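Local coordinates for protein phosphoserine aminotransferase SerC (Cytophaga hutchinsonii ATCC 33406, PDB 3FFR) that probably catalyses the pyridoxal-phosphate-dependent amino transfer between glutamate and 3-phosphohydroxypyruvate that yields phosphoserine in serine biosynthesis, at residues A[71-76]-A[200-205]; A[76-81]-A[105-110]; A[81-86]-A[213-218]; A[129-134]-A[157-162]; A[207-212]-A[226-231]. One frame throughout, in Å; residues are numbered along the deposited sequence.

Contact 1: A[71-76]-A[200-205]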
# COMPACT_ATOMS: atom_id res chain seq x y z
N THR A 71 3.22 -6.13 -7.19
CA THR A 71 2.68 -5.65 -8.48
C THR A 71 3.15 -4.20 -8.75
O THR A 71 3.59 -3.84 -9.85
CB THR A 71 1.14 -5.76 -8.55
OG1 THR A 71 0.75 -7.13 -8.33
CG2 THR A 71 0.59 -5.31 -9.93
N GLU A 72 3.16 -3.40 -7.69
CA GLU A 72 3.69 -2.05 -7.80
C GLU A 72 5.16 -2.10 -8.25
O GLU A 72 5.59 -1.34 -9.12
CB GLU A 72 3.61 -1.27 -6.49
CG GLU A 72 4.18 0.11 -6.71
CD GLU A 72 4.26 1.07 -5.53
OE1 GLU A 72 3.87 0.72 -4.40
OE2 GLU A 72 4.75 2.21 -5.78
N ILE A 73 5.91 -3.01 -7.62
CA ILE A 73 7.33 -3.20 -7.91
C ILE A 73 7.55 -3.58 -9.40
O ILE A 73 8.45 -3.03 -10.08
CB ILE A 73 8.04 -4.16 -6.93
CG1 ILE A 73 8.05 -3.56 -5.52
CG2 ILE A 73 9.50 -4.42 -7.42
CD1 ILE A 73 8.38 -4.57 -4.43
N TRP A 74 6.68 -4.43 -9.95
CA TRP A 74 6.80 -4.71 -11.41
C TRP A 74 6.79 -3.39 -12.21
O TRP A 74 7.59 -3.13 -13.09
CB TRP A 74 5.64 -5.53 -11.92
CG TRP A 74 5.62 -6.97 -11.55
CD1 TRP A 74 6.64 -7.75 -11.11
CD2 TRP A 74 4.48 -7.83 -11.66
NE1 TRP A 74 6.20 -9.06 -10.92
CE2 TRP A 74 4.88 -9.12 -11.26
CE3 TRP A 74 3.17 -7.63 -12.06
CZ2 TRP A 74 4.01 -10.21 -11.29
CZ3 TRP A 74 2.31 -8.69 -12.06
CH2 TRP A 74 2.72 -9.96 -11.66
N GLU A 75 5.79 -2.57 -11.92
CA GLU A 75 5.65 -1.27 -12.61
C GLU A 75 6.87 -0.37 -12.42
O GLU A 75 7.39 0.22 -13.39
CB GLU A 75 4.37 -0.56 -12.17
CG GLU A 75 4.11 0.74 -12.94
CD GLU A 75 2.88 1.46 -12.44
OE1 GLU A 75 3.00 2.17 -11.43
OE2 GLU A 75 1.86 1.41 -13.14
N ARG A 76 7.33 -0.27 -11.17
CA ARG A 76 8.45 0.60 -10.83
C ARG A 76 9.75 0.14 -11.45
O ARG A 76 10.63 0.96 -11.80
CB ARG A 76 8.63 0.78 -9.31
CG ARG A 76 7.42 1.28 -8.56
CD ARG A 76 6.72 2.43 -9.23
NE ARG A 76 5.58 2.91 -8.42
CZ ARG A 76 4.76 3.88 -8.81
NH1 ARG A 76 4.91 4.42 -10.01
NH2 ARG A 76 3.81 4.30 -7.98
N GLY A 200 5.18 -4.46 -0.09
CA GLY A 200 6.14 -4.97 -1.05
C GLY A 200 7.54 -4.58 -0.63
O GLY A 200 7.75 -3.53 -0.00
N VAL A 201 8.49 -5.46 -0.95
CA VAL A 201 9.89 -5.25 -0.66
C VAL A 201 10.75 -5.44 -1.90
O VAL A 201 10.72 -6.49 -2.56
CB VAL A 201 10.39 -6.20 0.48
CG1 VAL A 201 11.81 -5.86 0.86
CG2 VAL A 201 9.48 -6.08 1.76
N TRP A 202 11.49 -4.39 -2.22
CA TRP A 202 12.38 -4.34 -3.39
C TRP A 202 13.82 -4.25 -2.91
O TRP A 202 14.24 -3.28 -2.33
CB TRP A 202 11.98 -3.16 -4.28
CG TRP A 202 12.65 -3.07 -5.62
CD1 TRP A 202 13.42 -4.03 -6.22
CD2 TRP A 202 12.48 -2.03 -6.59
NE1 TRP A 202 13.83 -3.60 -7.45
CE2 TRP A 202 13.26 -2.39 -7.72
CE3 TRP A 202 11.81 -0.81 -6.60
CZ2 TRP A 202 13.36 -1.57 -8.86
CZ3 TRP A 202 11.91 0.01 -7.73
CH2 TRP A 202 12.69 -0.37 -8.84
N ILE A 203 14.54 -5.32 -3.16
CA ILE A 203 15.96 -5.43 -2.84
C ILE A 203 16.71 -5.17 -4.14
O ILE A 203 16.45 -5.81 -5.17
CB ILE A 203 16.26 -6.83 -2.27
CG1 ILE A 203 15.60 -6.97 -0.87
CG2 ILE A 203 17.78 -7.09 -2.23
CD1 ILE A 203 15.67 -8.37 -0.32
N LEU A 204 17.60 -4.18 -4.12
CA LEU A 204 18.27 -3.79 -5.36
C LEU A 204 19.66 -3.28 -5.12
O LEU A 204 19.97 -2.76 -4.06
CB LEU A 204 17.45 -2.69 -6.08
CG LEU A 204 17.43 -1.24 -5.52
CD1 LEU A 204 16.63 -0.34 -6.47
CD2 LEU A 204 16.88 -1.11 -4.06
N ASN A 205 20.49 -3.44 -6.13
CA ASN A 205 21.88 -3.02 -6.04
C ASN A 205 22.23 -1.70 -6.70
O ASN A 205 21.41 -0.96 -7.29
CB ASN A 205 22.85 -4.14 -6.49
CG ASN A 205 22.90 -4.32 -8.01
OD1 ASN A 205 22.28 -3.57 -8.75
ND2 ASN A 205 23.65 -5.32 -8.48
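Ile73 lays its CG2 methyl over one face of the Trp202 indole, a CH-pi contact 4.0 Å from the centroid of the five-membered ring and 15° off its normal. Leu204 CD1 lies over the opposite face, toward the rim. The other branch of Ile73 runs down to the strand, where CD1 packs 3.9 Å from Trp202 CB and 3.6 Å from Val201 O. At the six-membered end of the indole, Arg76 CB comes within 3.7 Å of Trp202 CZ3. Helix 70-81 thus packs on strand 200-205 of the seven-stranded mixed sheet of the PLP-dependent transferase fold, and Thr71 OG1 bonds the cofactor phosphate. No hydrogen bond joins the two segments; Arg76 is instead tied into its own helix and to the other subunit. Arg76 NE meets Glu72 OE2 at 2.9 Å in the guanidinium plane, on the anti lone pair, NH1 goes to Gln79, and NH2 pairs with Glu75 of the second subunit. A leucine in place of Arg76 would probably leave the carboxylates of Glu72 and of that Glu75 without the arginine's countercharge.

Contact 2: A[76-81]-A[105-110]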
# COMPACT_ATOMS: atom_id res chain seq x y z
N ARG A 76 7.33 -0.27 -11.17
CA ARG A 76 8.45 0.60 -10.83
C ARG A 76 9.75 0.14 -11.45
O ARG A 76 10.63 0.96 -11.80
CB ARG A 76 8.63 0.78 -9.31
CG ARG A 76 7.42 1.28 -8.56
CD ARG A 76 6.72 2.43 -9.23
NE ARG A 76 5.58 2.91 -8.42
CZ ARG A 76 4.76 3.88 -8.81
NH1 ARG A 76 4.91 4.42 -10.01
NH2 ARG A 76 3.81 4.30 -7.98
N ILE A 77 9.92 -1.18 -11.60
CA ILE A 77 11.11 -1.71 -12.28
C ILE A 77 11.21 -1.18 -13.70
O ILE A 77 12.24 -0.67 -14.14
CB ILE A 77 11.15 -3.28 -12.30
CG1 ILE A 77 11.51 -3.78 -10.90
CG2 ILE A 77 12.14 -3.81 -13.39
CD1 ILE A 77 11.24 -5.29 -10.66
N ILE A 78 10.09 -1.25 -14.42
CA ILE A 78 10.09 -0.82 -15.82
C ILE A 78 10.23 0.70 -15.92
O ILE A 78 11.02 1.23 -16.74
CB ILE A 78 8.86 -1.37 -16.57
CG1 ILE A 78 8.84 -2.90 -16.53
CG2 ILE A 78 8.87 -0.91 -18.04
CD1 ILE A 78 7.47 -3.51 -16.87
N GLN A 79 9.52 1.41 -15.07
CA GLN A 79 9.63 2.89 -15.10
C GLN A 79 10.98 3.44 -14.78
O GLN A 79 11.43 4.43 -15.38
CB GLN A 79 8.61 3.54 -14.14
CG GLN A 79 7.15 3.31 -14.56
CD GLN A 79 6.14 3.71 -13.48
OE1 GLN A 79 6.46 3.75 -12.30
NE2 GLN A 79 4.91 4.01 -13.90
N ASN A 80 11.63 2.83 -13.80
CA ASN A 80 12.94 3.28 -13.34
C ASN A 80 14.14 2.77 -14.10
O ASN A 80 15.19 3.40 -14.10
CB ASN A 80 13.15 2.91 -11.88
CG ASN A 80 12.42 3.85 -10.91
OD1 ASN A 80 12.96 4.91 -10.51
ND2 ASN A 80 11.21 3.42 -10.48
N CYS A 81 13.96 1.65 -14.80
CA CYS A 81 15.11 0.95 -15.34
C CYS A 81 15.11 0.54 -16.80
O CYS A 81 16.09 -0.01 -17.27
CB CYS A 81 15.40 -0.29 -14.51
SG CYS A 81 15.59 -0.01 -12.71
N LEU A 105 3.38 0.02 -20.72
CA LEU A 105 4.16 1.22 -20.39
C LEU A 105 4.92 1.77 -21.60
O LEU A 105 5.73 2.69 -21.50
CB LEU A 105 5.14 0.95 -19.25
CG LEU A 105 4.48 0.74 -17.87
CD1 LEU A 105 5.44 0.17 -16.78
CD2 LEU A 105 3.85 2.07 -17.36
N GLY A 106 4.64 1.18 -22.74
CA GLY A 106 5.21 1.66 -23.98
C GLY A 106 6.58 1.14 -24.34
O GLY A 106 7.23 1.66 -25.24
N ARG A 107 7.02 0.12 -23.63
CA ARG A 107 8.30 -0.51 -23.92
C ARG A 107 8.10 -1.72 -24.81
O ARG A 107 7.01 -2.25 -24.95
CB ARG A 107 9.00 -0.99 -22.64
CG ARG A 107 9.75 0.05 -21.86
CD ARG A 107 8.96 1.20 -21.40
NE ARG A 107 9.74 1.98 -20.43
CZ ARG A 107 9.25 2.98 -19.72
NH1 ARG A 107 8.00 3.35 -19.92
NH2 ARG A 107 9.99 3.61 -18.83
N GLU A 108 9.20 -2.16 -25.38
CA GLU A 108 9.22 -3.37 -26.21
C GLU A 108 9.89 -4.48 -25.41
O GLU A 108 11.05 -4.38 -25.02
CB GLU A 108 9.99 -3.14 -27.49
CG GLU A 108 9.38 -2.11 -28.40
CD GLU A 108 10.22 -1.87 -29.67
OE1 GLU A 108 11.06 -2.72 -30.01
OE2 GLU A 108 10.02 -0.82 -30.31
N ALA A 109 9.18 -5.58 -25.23
CA ALA A 109 9.71 -6.70 -24.45
C ALA A 109 9.95 -7.97 -25.26
O ALA A 109 9.10 -8.40 -26.04
CB ALA A 109 8.73 -7.02 -23.29
N TYR A 110 11.12 -8.55 -25.06
CA TYR A 110 11.42 -9.89 -25.57
C TYR A 110 10.81 -10.88 -24.61
O TYR A 110 10.80 -10.67 -23.40
CB TYR A 110 12.91 -10.15 -25.64
CG TYR A 110 13.70 -9.25 -26.59
CD1 TYR A 110 13.61 -9.45 -27.97
CD2 TYR A 110 14.59 -8.30 -26.12
CE1 TYR A 110 14.33 -8.66 -28.85
CE2 TYR A 110 15.32 -7.52 -26.99
CZ TYR A 110 15.19 -7.71 -28.35
OH TYR A 110 15.93 -6.93 -29.22
O HOH W 1 10.55 5.93 -17.29
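The Arg107 guanidinium carries Ile78 CG2 over one face, the methyl sitting 3.8 Å from Arg107 NE, while its edge takes two oxygens in plane, Leu105 O and a water. Residues 105-107 complete the Schellman motif that ends helix 93-104, Gly106 at positive phi being its C-prime residue; the contact therefore joins the C-terminal end of helix 70-81 to the turn leading into strand 108-113, outermost in the sheet of this chain. Arg107 NH1 reaches back to Leu105 O at 2.8 Å, tying the side chain to its own turn, and Arg107 NE bonds Val82 O just beyond the helix. A bend at chi2 (58°) turns the Arg107 chain alongside Ile78, the two side chains running past each other in opposite directions.

Apolar packing comes from Leu105, whose CD1 touches Ile78 CB at 3.8 Å. Its other methyl, CD2, lies near the Gln79 amide, the two side chains crossing at about a right angle. That amide is held by Arg76, whose NH1 meets Gln79 OE1 at 2.8 Å in the carbonyl plane, on a lone pair. The bridging water donates to Gln79 O at 2.6 Å and accepts, weakly, from Arg107 NH2 at 2.8 Å.

Contact 3: A[81-86]-A[213-218]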
# COMPACT_ATOMS: atom_id res chain seq x y z
N CYS A 81 13.96 1.65 -14.80
CA CYS A 81 15.11 0.95 -15.34
C CYS A 81 15.11 0.54 -16.80
O CYS A 81 16.09 -0.01 -17.27
CB CYS A 81 15.40 -0.29 -14.51
SG CYS A 81 15.59 -0.01 -12.71
N VAL A 82 14.04 0.84 -17.51
CA VAL A 82 13.95 0.46 -18.91
C VAL A 82 13.61 1.64 -19.79
O VAL A 82 12.55 2.23 -19.67
CB VAL A 82 12.89 -0.66 -19.18
CG1 VAL A 82 12.94 -1.09 -20.69
CG2 VAL A 82 13.08 -1.88 -18.23
N GLU A 83 14.53 1.97 -20.68
CA GLU A 83 14.27 3.04 -21.63
C GLU A 83 13.45 2.52 -22.80
O GLU A 83 12.44 3.12 -23.20
CB GLU A 83 15.58 3.65 -22.17
CG GLU A 83 15.32 4.87 -23.04
CD GLU A 83 16.60 5.60 -23.46
OE1 GLU A 83 17.69 5.11 -23.14
OE2 GLU A 83 16.51 6.65 -24.11
N LYS A 84 13.88 1.39 -23.34
CA LYS A 84 13.27 0.83 -24.55
C LYS A 84 12.85 -0.63 -24.49
O LYS A 84 11.72 -0.99 -24.83
CB LYS A 84 14.26 1.01 -25.71
CG LYS A 84 14.65 2.46 -25.97
CD LYS A 84 15.58 2.65 -27.13
CE LYS A 84 15.88 4.13 -27.33
NZ LYS A 84 14.60 4.91 -27.43
N LYS A 85 13.79 -1.49 -24.06
CA LYS A 85 13.57 -2.94 -24.11
C LYS A 85 13.93 -3.74 -22.89
O LYS A 85 14.95 -3.53 -22.25
CB LYS A 85 14.40 -3.53 -25.27
CG LYS A 85 14.19 -2.90 -26.67
CD LYS A 85 14.80 -3.76 -27.77
CE LYS A 85 14.58 -3.13 -29.12
NZ LYS A 85 15.05 -4.01 -30.23
N SER A 86 13.04 -4.67 -22.59
CA SER A 86 13.27 -5.64 -21.54
C SER A 86 13.19 -7.05 -22.11
O SER A 86 12.78 -7.27 -23.24
CB SER A 86 12.22 -5.48 -20.46
OG SER A 86 10.93 -5.69 -21.00
N LYS A 213 19.20 6.64 -12.21
CA LYS A 213 19.80 7.98 -12.24
C LYS A 213 20.20 8.39 -13.66
O LYS A 213 20.03 9.56 -14.06
CB LYS A 213 20.99 8.06 -11.28
CG LYS A 213 20.54 8.02 -9.83
CD LYS A 213 21.64 7.71 -8.85
CE LYS A 213 22.63 8.77 -8.74
NZ LYS A 213 23.69 8.26 -7.82
N ALA A 214 20.70 7.43 -14.42
CA ALA A 214 21.08 7.69 -15.83
C ALA A 214 19.86 8.05 -16.70
O ALA A 214 19.91 8.94 -17.55
CB ALA A 214 21.83 6.47 -16.44
N LEU A 215 18.75 7.35 -16.48
CA LEU A 215 17.52 7.64 -17.25
C LEU A 215 16.96 9.01 -16.91
O LEU A 215 16.56 9.77 -17.78
CB LEU A 215 16.44 6.61 -16.99
CG LEU A 215 16.69 5.28 -17.64
CD1 LEU A 215 15.45 4.39 -17.40
CD2 LEU A 215 16.99 5.47 -19.14
N LEU A 216 16.99 9.32 -15.62
CA LEU A 216 16.50 10.62 -15.15
C LEU A 216 17.37 11.72 -15.76
O LEU A 216 16.87 12.74 -16.20
CB LEU A 216 16.50 10.72 -13.61
CG LEU A 216 15.92 12.02 -13.02
CD1 LEU A 216 14.50 12.21 -13.42
CD2 LEU A 216 16.07 12.04 -11.51
N ALA A 217 18.67 11.49 -15.79
CA ALA A 217 19.61 12.47 -16.36
C ALA A 217 19.36 12.72 -17.84
O ALA A 217 19.63 13.82 -18.34
CB ALA A 217 21.05 12.04 -16.12
N LYS A 218 18.83 11.72 -18.52
CA LYS A 218 18.53 11.79 -19.96
C LYS A 218 17.25 12.55 -20.16
O LYS A 218 16.70 12.60 -21.24
CB LYS A 218 18.34 10.40 -20.60
CG LYS A 218 19.59 9.57 -20.67
CD LYS A 218 19.42 8.33 -21.56
CE LYS A 218 19.21 8.70 -23.03
NZ LYS A 218 19.27 7.50 -23.93
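Glu83 and Leu215 face each other with their CA atoms 7.1 Å apart, where the chain leaving helix 70-81 for strand 85-90 passes the last turn of helix 206-217. Leu215 fills the space between with its two methyls. CD1 lies against the backbone where the helix has just ended, 3.8 Å from Val82 N, and CD2 packs 3.8 Å from Glu83 CB. Beyond this apolar step the Glu83 chain runs out extended, CG anti to the backbone N (chi1 -174°), and brings its carboxylate to the Lys218 amine. The two side chains cross at about a right angle. Lys218 reaches the carboxylate by bending at chi3 (66°), and its NZ sits astride both oxygens: Glu83 OE2 accepts on its syn lone pair at 2.9 Å, whereas the bond from Lys218 NZ to Glu83 OE1 is weak at 3.0 Å. With a glutamine at Glu83, Lys218 would probably lose its ion pair and keep at most a neutral amide oxygen as acceptor. Glu83 OE1 also bonds a polyether molecule, probably from the crystallisation liquor, and Lys220 makes a long, weak ion pair with OE2. With Lys218 exposed, solvent probably weakens the ion pair, while Leu215 beside it is buried.

Contact 4: A[129-134]-A[157-162]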
# COMPACT_ATOMS: atom_id res chain seq x y z
N ALA A 129 21.39 -8.56 -27.03
CA ALA A 129 22.29 -7.59 -26.46
C ALA A 129 21.62 -6.29 -26.06
O ALA A 129 22.04 -5.63 -25.10
CB ALA A 129 23.48 -7.31 -27.44
N ASP A 130 20.58 -5.93 -26.79
CA ASP A 130 19.88 -4.64 -26.54
C ASP A 130 18.80 -4.73 -25.46
O ASP A 130 18.12 -3.76 -25.17
CB ASP A 130 19.35 -3.99 -27.82
CG ASP A 130 18.28 -4.79 -28.50
OD1 ASP A 130 17.99 -5.92 -28.04
OD2 ASP A 130 17.74 -4.28 -29.52
N ALA A 131 18.65 -5.91 -24.87
CA ALA A 131 17.75 -6.06 -23.69
C ALA A 131 18.45 -5.35 -22.52
O ALA A 131 19.61 -5.63 -22.21
CB ALA A 131 17.52 -7.53 -23.33
N GLU A 132 17.74 -4.45 -21.86
CA GLU A 132 18.30 -3.64 -20.76
C GLU A 132 18.19 -4.32 -19.43
O GLU A 132 18.97 -4.05 -18.51
CB GLU A 132 17.62 -2.27 -20.69
CG GLU A 132 17.80 -1.47 -21.95
CD GLU A 132 16.90 -0.23 -21.99
OE1 GLU A 132 16.93 0.51 -20.99
OE2 GLU A 132 16.23 -0.00 -23.04
N ILE A 133 17.15 -5.14 -19.32
CA ILE A 133 16.88 -5.89 -18.09
C ILE A 133 16.43 -7.29 -18.47
O ILE A 133 15.93 -7.52 -19.58
CB ILE A 133 15.85 -5.19 -17.17
CG1 ILE A 133 14.42 -5.35 -17.69
CG2 ILE A 133 16.22 -3.67 -16.95
CD1 ILE A 133 13.30 -4.91 -16.66
N ILE A 134 16.69 -8.21 -17.54
CA ILE A 134 16.28 -9.62 -17.63
C ILE A 134 15.38 -9.86 -16.42
O ILE A 134 15.79 -9.69 -15.28
CB ILE A 134 17.50 -10.60 -17.58
CG1 ILE A 134 18.34 -10.46 -18.86
CG2 ILE A 134 17.06 -12.06 -17.41
CD1 ILE A 134 19.76 -11.00 -18.71
N ASP A 157 26.08 -14.07 -17.62
CA ASP A 157 27.03 -14.04 -18.74
C ASP A 157 26.39 -13.94 -20.11
O ASP A 157 27.07 -13.66 -21.09
CB ASP A 157 27.97 -15.24 -18.68
CG ASP A 157 29.05 -15.07 -17.64
OD1 ASP A 157 29.19 -13.96 -17.03
OD2 ASP A 157 29.80 -16.05 -17.43
N LYS A 158 25.08 -14.14 -20.17
CA LYS A 158 24.34 -14.05 -21.44
C LYS A 158 24.17 -12.61 -21.91
O LYS A 158 23.99 -12.33 -23.10
CB LYS A 158 22.98 -14.72 -21.32
CG LYS A 158 23.05 -16.19 -21.00
CD LYS A 158 21.63 -16.78 -20.98
CE LYS A 158 21.59 -18.22 -20.50
NZ LYS A 158 22.34 -19.15 -21.38
N ASN A 159 24.16 -11.68 -20.96
CA ASN A 159 24.08 -10.25 -21.25
C ASN A 159 24.64 -9.54 -20.03
O ASN A 159 23.93 -9.28 -19.08
CB ASN A 159 22.65 -9.79 -21.60
CG ASN A 159 22.58 -8.34 -22.01
OD1 ASN A 159 23.35 -7.52 -21.52
ND2 ASN A 159 21.60 -8.00 -22.87
N LYS A 160 25.92 -9.23 -20.09
CA LYS A 160 26.62 -8.75 -18.90
C LYS A 160 26.13 -7.42 -18.39
O LYS A 160 26.19 -7.16 -17.20
CB LYS A 160 28.13 -8.77 -19.13
CG LYS A 160 28.56 -10.26 -19.32
CD LYS A 160 29.94 -10.42 -19.55
CE LYS A 160 30.24 -11.86 -19.95
NZ LYS A 160 29.66 -12.17 -21.28
N ASP A 161 25.64 -6.59 -19.29
CA ASP A 161 25.23 -5.24 -18.91
C ASP A 161 23.79 -5.16 -18.43
O ASP A 161 23.39 -4.16 -17.80
CB ASP A 161 25.46 -4.24 -20.04
CG ASP A 161 26.90 -3.84 -20.15
OD1 ASP A 161 27.59 -3.83 -19.11
OD2 ASP A 161 27.34 -3.53 -21.26
N ALA A 162 23.03 -6.19 -18.71
CA ALA A 162 21.61 -6.19 -18.31
C ALA A 162 21.49 -6.20 -16.79
O ALA A 162 22.37 -6.72 -16.07
CB ALA A 162 20.87 -7.38 -18.89
O HOH W 2 23.73 -5.33 -23.09
O HOH W 3 21.94 -4.33 -21.51
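Asn159 points its side chain from the turn 159-162 at the chain leading into strand 133-137. Its CB lies 4.3 Å from Ile134 CD1, a loose apolar touch. A chi1 of -176° swings the amide away from its own backbone N and across to the carbonyls of Ala129 and Ala131. Asn159 ND2 donates to Ala129 O at 3.3 Å, standing above that carbonyl's plane rather than on a lone pair, and more weakly to Ala131 O at 3.2 Å. Asn159 OD1 turns to its own loop, accepting weak bonds from the backbone N atoms of Asp161 and Ala162, and a water 2.7 Å from OD1 also reaches Ala129 O. Asn159 to Ala162 form a type I beta turn, closed by Ala162 N to Asn159 O, which leads directly into strand 163-167, the parallel neighbour of 133-137 in the large sheet. Where the two strands begin, Ala162 CB packs 3.8 Å from Ile134 CD1, while Ala162 CA makes a C-H...O contact with Glu132 O at 3.4 Å.

Contact 5: A[207-212]-A[226-231]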
# COMPACT_ATOMS: atom_id res chain seq x y z
N ARG A 207 23.94 -1.10 -9.31
CA ARG A 207 23.76 -1.06 -10.78
C ARG A 207 22.33 -0.61 -11.15
O ARG A 207 22.08 0.17 -12.09
CB ARG A 207 24.11 -2.41 -11.42
CG ARG A 207 25.55 -2.85 -11.16
CD ARG A 207 25.93 -4.10 -11.88
NE ARG A 207 25.87 -3.92 -13.32
CZ ARG A 207 25.03 -4.57 -14.14
NH1 ARG A 207 24.20 -5.49 -13.70
NH2 ARG A 207 25.06 -4.29 -15.43
N VAL A 208 21.38 -1.10 -10.37
CA VAL A 208 19.99 -0.76 -10.59
C VAL A 208 19.78 0.74 -10.30
O VAL A 208 19.18 1.47 -11.09
CB VAL A 208 19.05 -1.63 -9.71
CG1 VAL A 208 17.60 -1.21 -9.92
CG2 VAL A 208 19.20 -3.14 -10.07
N ILE A 209 20.32 1.18 -9.17
CA ILE A 209 20.21 2.58 -8.72
C ILE A 209 20.82 3.49 -9.79
O ILE A 209 20.23 4.48 -10.22
CB ILE A 209 20.91 2.78 -7.35
CG1 ILE A 209 20.12 2.01 -6.25
CG2 ILE A 209 21.04 4.28 -7.00
CD1 ILE A 209 20.93 1.70 -4.99
N GLU A 210 21.99 3.12 -10.27
CA GLU A 210 22.68 3.96 -11.25
C GLU A 210 21.94 4.04 -12.57
O GLU A 210 21.93 5.08 -13.23
CB GLU A 210 24.12 3.51 -11.47
CG GLU A 210 24.98 3.87 -10.26
CD GLU A 210 24.87 5.38 -9.83
OE1 GLU A 210 24.95 6.30 -10.70
OE2 GLU A 210 24.75 5.63 -8.59
N LYS A 211 21.28 2.96 -12.93
CA LYS A 211 20.52 2.98 -14.19
C LYS A 211 19.37 3.99 -14.08
O LYS A 211 19.11 4.77 -15.00
CB LYS A 211 19.99 1.57 -14.57
CG LYS A 211 19.07 1.56 -15.81
CD LYS A 211 19.79 1.94 -17.12
CE LYS A 211 18.84 1.92 -18.32
NZ LYS A 211 18.43 0.56 -18.72
N SER A 212 18.69 4.00 -12.94
CA SER A 212 17.58 4.94 -12.75
C SER A 212 18.06 6.39 -12.84
O SER A 212 17.41 7.28 -13.45
CB SER A 212 16.79 4.65 -11.46
OG SER A 212 17.49 5.06 -10.31
N HIS A 226 7.72 7.28 -6.00
CA HIS A 226 8.42 6.01 -6.00
C HIS A 226 9.46 5.83 -7.10
O HIS A 226 9.67 4.73 -7.60
CB HIS A 226 7.52 4.78 -5.83
CG HIS A 226 7.05 4.58 -4.41
ND1 HIS A 226 6.08 3.66 -4.05
CD2 HIS A 226 7.42 5.20 -3.27
CE1 HIS A 226 5.89 3.71 -2.74
NE2 HIS A 226 6.67 4.67 -2.24
N THR A 227 10.13 6.93 -7.44
CA THR A 227 11.34 6.79 -8.21
C THR A 227 12.35 6.18 -7.26
O THR A 227 12.25 6.33 -6.03
CB THR A 227 11.93 8.12 -8.74
OG1 THR A 227 12.47 8.91 -7.65
CG2 THR A 227 10.88 8.89 -9.56
N ILE A 228 13.36 5.49 -7.81
CA ILE A 228 14.42 4.96 -6.97
C ILE A 228 15.12 6.08 -6.15
O ILE A 228 15.30 5.94 -4.95
CB ILE A 228 15.42 4.09 -7.77
CG1 ILE A 228 14.73 2.74 -8.08
CG2 ILE A 228 16.71 3.82 -6.96
CD1 ILE A 228 15.52 1.89 -9.08
N PRO A 229 15.51 7.20 -6.78
CA PRO A 229 16.17 8.25 -5.99
C PRO A 229 15.31 8.80 -4.86
O PRO A 229 15.81 9.08 -3.77
CB PRO A 229 16.51 9.30 -7.03
CG PRO A 229 16.76 8.48 -8.26
CD PRO A 229 15.66 7.46 -8.22
N SER A 230 14.03 8.92 -5.12
CA SER A 230 13.09 9.40 -4.11
C SER A 230 13.08 8.44 -2.91
O SER A 230 13.22 8.84 -1.76
CB SER A 230 11.70 9.62 -4.69
OG SER A 230 10.74 9.89 -3.67
N MSE A 231 12.93 7.16 -3.20
CA MSE A 231 12.86 6.13 -2.15
C MSE A 231 14.17 5.99 -1.39
O MSE A 231 14.19 5.80 -0.15
CB MSE A 231 12.42 4.79 -2.74
CG MSE A 231 10.96 4.75 -3.19
SE MSE A 231 10.40 3.01 -3.74
CE MSE A 231 11.40 2.91 -5.39
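Ser212 OG donates to Ile209 O at 2.8 Å, one turn back in its own helix, and the same oxygen rests against Ile228 CB at 3.4 Å. The hydroxyl sits between the backbone N and the carbonyl carbon (chi1 74°), a rotamer that folds it back over the helix and satisfies it there, leaving its flank to the neighbouring helix. Pro229 CD lies 3.7 Å from Ser212 OG.

Ile228 makes most of the contacts with helix 206-217, its branches going to different partners. Its CD1 meets Val208 CG1 at 3.8 Å, and its CG2 meets Ile209 CG1 at 3.9 Å; in both pairs the side chains cross at about a right angle. Ser212 CB completes the patch, also close to Ile228 CD1. The same CD1 methyl also touches Trp202 and Leu204 of strand 200-205, which places it between helix and sheet.

The start of helix 228-235 is capped from within and also held from helix 70-81. Thr227 OG1 accepts from Ser230 N at 3.0 Å with an N-H...O angle of 153°, a classic N-cap bond, and Ile228 N is taken by Asn80 OD1 of helix 70-81. Through Ile228 and Pro229, helix 228-235 packs on helix 206-217 beside the large sheet of the PLP-dependent transferase fold.

How the contacts relate
Helix 70-81 and what follows it tie the set together: contacts 1 and 2 share Arg76, contacts 2 and 3 share Cys81, and the centres of contacts 2 and 3 lie only 9 Å apart. Contact 5 joins contact 1 through Glu72 OE2 to His226 ND1, 2.6 Å, and joins contacts 2 and 3 through Lys211 NZ to Cys81 O, 2.8 Å. The same Lys211 NZ meets Glu132 OE1 of contact 4 at 2.7 Å, and Lys84 N of contact 3 bonds Glu132 OE2. Contact 1 reaches the active site, since the helix it shares with contact 2 carries the cofactor-binding Thr71. Contacts 1 and 2 also touch the second subunit.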